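Local structure of naphthalene dioxygenase large subunit (Rhodococcus sp., 2B1X) at residues T220-S223 against M224-L227. The protein is the large subunit of a Rieske-type non-heme iron oxygenase, carrying a [2Fe-2S] cluster in one domain and a mononuclear iron in its catalytic domain. Numbering follows the deposited sequence.
Sequences THRS and MVEL. With FE (Fe (III) ion), chain G.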
ATOM      1  N   THR A 220      -8.153  24.295  18.158  1.00 10.54           N
ATOM      2  CA  THR A 220      -8.395  23.525  16.926  1.00 10.59           C
ATOM      3  C   THR A 220      -9.236  24.315  15.925  1.00 10.45           C
ATOM      4  O   THR A 220      -9.006  24.279  14.697  1.00 10.27           O
ATOM      5  CB  THR A 220      -9.109  22.176  17.225  1.00 10.81           C
ATOM      6  OG1 THR A 220      -8.250  21.348  18.029  1.00 11.02           O
ATOM      7  CG2 THR A 220      -9.276  21.358  15.925  1.00  9.70           C
ATOM      8  N   HIS A 221     -10.237  25.002  16.452  1.00 10.36           N
ATOM      9  CA  HIS A 221     -11.172  25.732  15.623  1.00 10.73           C
ATOM     10  C   HIS A 221     -11.024  27.251  15.683  1.00 11.73           C
ATOM     11  O   HIS A 221     -11.984  27.997  15.402  1.00 11.94           O
ATOM     12  CB  HIS A 221     -12.599  25.273  15.957  1.00 10.76           C
ATOM     13  CG  HIS A 221     -12.785  23.801  15.785  1.00 10.93           C
ATOM     14  ND1 HIS A 221     -12.414  23.149  14.628  1.00 10.43           N
ATOM     15  CD2 HIS A 221     -13.228  22.844  16.639  1.00 10.71           C
ATOM     16  CE1 HIS A 221     -12.634  21.852  14.773  1.00 10.31           C
ATOM     17  NE2 HIS A 221     -13.124  21.640  15.980  1.00 11.42           N
ATOM     18  N   ARG A 222      -9.810  27.695  16.010  1.00 12.49           N
ATOM     19  CA  ARG A 222      -9.446  29.089  16.039  1.00 13.74           C
ATOM     20  C   ARG A 222      -9.759  29.805  14.719  1.00 14.03           C
ATOM     21  O   ARG A 222     -10.236  30.938  14.749  1.00 13.37           O
ATOM     22  CB  ARG A 222      -7.964  29.243  16.362  1.00 15.10           C
ATOM     23  CG  ARG A 222      -7.488  30.693  16.531  1.00 16.41           C
ATOM     24  CD  ARG A 222      -8.293  31.532  17.529  1.00 20.78           C
ATOM     25  NE  ARG A 222      -7.995  32.959  17.380  1.00 23.49           N
ATOM     26  CZ  ARG A 222      -8.510  33.935  18.122  1.00 24.20           C
ATOM     27  NH1 ARG A 222      -9.393  33.673  19.073  1.00 23.46           N
ATOM     28  NH2 ARG A 222      -8.128  35.185  17.893  1.00 25.59           N
ATOM     29  N   SER A 223      -9.495  29.159  13.578  1.00 13.13           N
ATOM     30  CA  SER A 223      -9.859  29.731  12.277  1.00 13.01           C
ATOM     31  C   SER A 223     -11.345  30.068  12.207  1.00 13.14           C
ATOM     32  O   SER A 223     -11.727  31.091  11.633  1.00 13.68           O
ATOM     33  CB  SER A 223      -9.504  28.774  11.145  1.00 13.07           C
ATOM     34  OG  SER A 223     -10.288  27.591  11.228  1.00 13.01           O
ATOM     35  N   MET A 224     -12.181  29.182  12.747  1.00 12.97           N
ATOM     36  CA  MET A 224     -13.629  29.364  12.712  1.00 14.48           C
ATOM     37  C   MET A 224     -14.108  30.413  13.722  1.00 14.38           C
ATOM     38  O   MET A 224     -15.086  31.114  13.465  1.00 14.93           O
ATOM     39  CB  MET A 224     -14.361  28.016  12.902  1.00 14.32           C
ATOM     40  CG  MET A 224     -14.017  26.940  11.847  1.00 15.09           C
ATOM     41  SD  MET A 224     -14.265  27.510  10.146  1.00 21.29           S
ATOM     42  CE  MET A 224     -15.967  27.078   9.861  1.00 20.61           C
ATOM     43  N   VAL A 225     -13.427  30.508  14.866  1.00 14.77           N
ATOM     44  CA  VAL A 225     -13.617  31.622  15.787  1.00 15.92           C
ATOM     45  C   VAL A 225     -13.336  32.950  15.049  1.00 17.29           C
ATOM     46  O   VAL A 225     -14.101  33.885  15.167  1.00 18.11           O
ATOM     47  CB  VAL A 225     -12.716  31.505  17.068  1.00 15.03           C
ATOM     48  CG1 VAL A 225     -12.713  32.809  17.902  1.00 16.17           C
ATOM     49  CG2 VAL A 225     -13.166  30.364  17.929  1.00 14.27           C
ATOM     50  N   GLU A 226     -12.237  33.032  14.298  1.00 18.09           N
ATOM     51  CA  GLU A 226     -11.935  34.281  13.582  1.00 19.48           C
ATOM     52  C   GLU A 226     -12.940  34.627  12.472  1.00 18.83           C
ATOM     53  O   GLU A 226     -13.199  35.796  12.187  1.00 19.31           O
ATOM     54  CB  GLU A 226     -10.499  34.284  13.066  1.00 19.84           C
ATOM     55  CG  GLU A 226      -9.537  34.053  14.213  1.00 23.82           C
ATOM     56  CD  GLU A 226      -8.124  34.533  13.966  1.00 27.82           C
ATOM     57  OE1 GLU A 226      -7.522  35.012  14.957  1.00 30.34           O
ATOM     58  OE2 GLU A 226      -7.633  34.427  12.812  1.00 28.38           O
ATOM     59  N   LEU A 227     -13.531  33.609  11.872  1.00 18.49           N
ATOM     60  CA  LEU A 227     -14.509  33.826  10.828  1.00 18.22           C
ATOM     61  C   LEU A 227     -15.917  34.073  11.352  1.00 18.35           C
ATOM     62  O   LEU A 227     -16.794  34.371  10.575  1.00 18.64           O
ATOM     63  CB  LEU A 227     -14.519  32.642   9.859  1.00 17.51           C
ATOM     64  CG  LEU A 227     -13.275  32.342   9.018  1.00 17.90           C
ATOM     65  CD1 LEU A 227     -13.577  31.267   7.958  1.00 16.83           C
ATOM     66  CD2 LEU A 227     -12.684  33.601   8.386  1.00 19.94           C
TER
HETATM   67 FE    FE G 502     -13.723  19.748  16.771  1.00 19.70          FE
HETATM   68  O   HOH W   1     -15.753  20.443  17.317  1.00 21.56           O
HETATM   69  O   HOH W   2     -14.709  17.728  17.149  1.00 26.37           O
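The carbonyl oxygen of H221 starts the helix 222-227. H221 O takes the N-H of V225 N at 2.9 Å in the carbonyl plane, nearly straight at 161°, with a weak, bent second bond from the N-H of M224. The next two i to i+4 bonds, E226 N to R222 O (2.9 Å) and L227 N to S223 O (3.1 Å), continue the helix. R222 and E226 also form an i to i+4 salt bridge, and Y85 of the small-subunit chain packs against both. R222 CG lies anti to the backbone N (chi1 -175°) and the chain bends at chi2, which brings the guanidinium over the E226 side chain; E226 CG sits against one face. E226 OE1 takes both R222 NH2, at 3.0 Å, and R222 NE, at 3.2 Å, but the guanidinium and carboxylate planes are 59° apart and both bonds are weak. R222 NH1 leans obliquely on V225 CG1 at 3.6 Å.

H221 is the N-cap residue, at the break between helices 217-220 and 222-227, and belongs to the two-histidine, one-carboxylate iron site of the catalytic domain. H221 NE2 binds the iron at 2.1 Å; H216, D372 and two waters are further ligands. T220 CG2 lies over one face of the H221 imidazole, 3.6 Å above its plane and toward the rim, and F368 also meets the ring. Further out, S223 OG is hydrogen-bonded to R80 of the small subunit, while T220 OG1 bonds to backbone oxygens of P109 and Y110 in a second large subunit, which must share its one proton, next to that subunit's Rieske cluster.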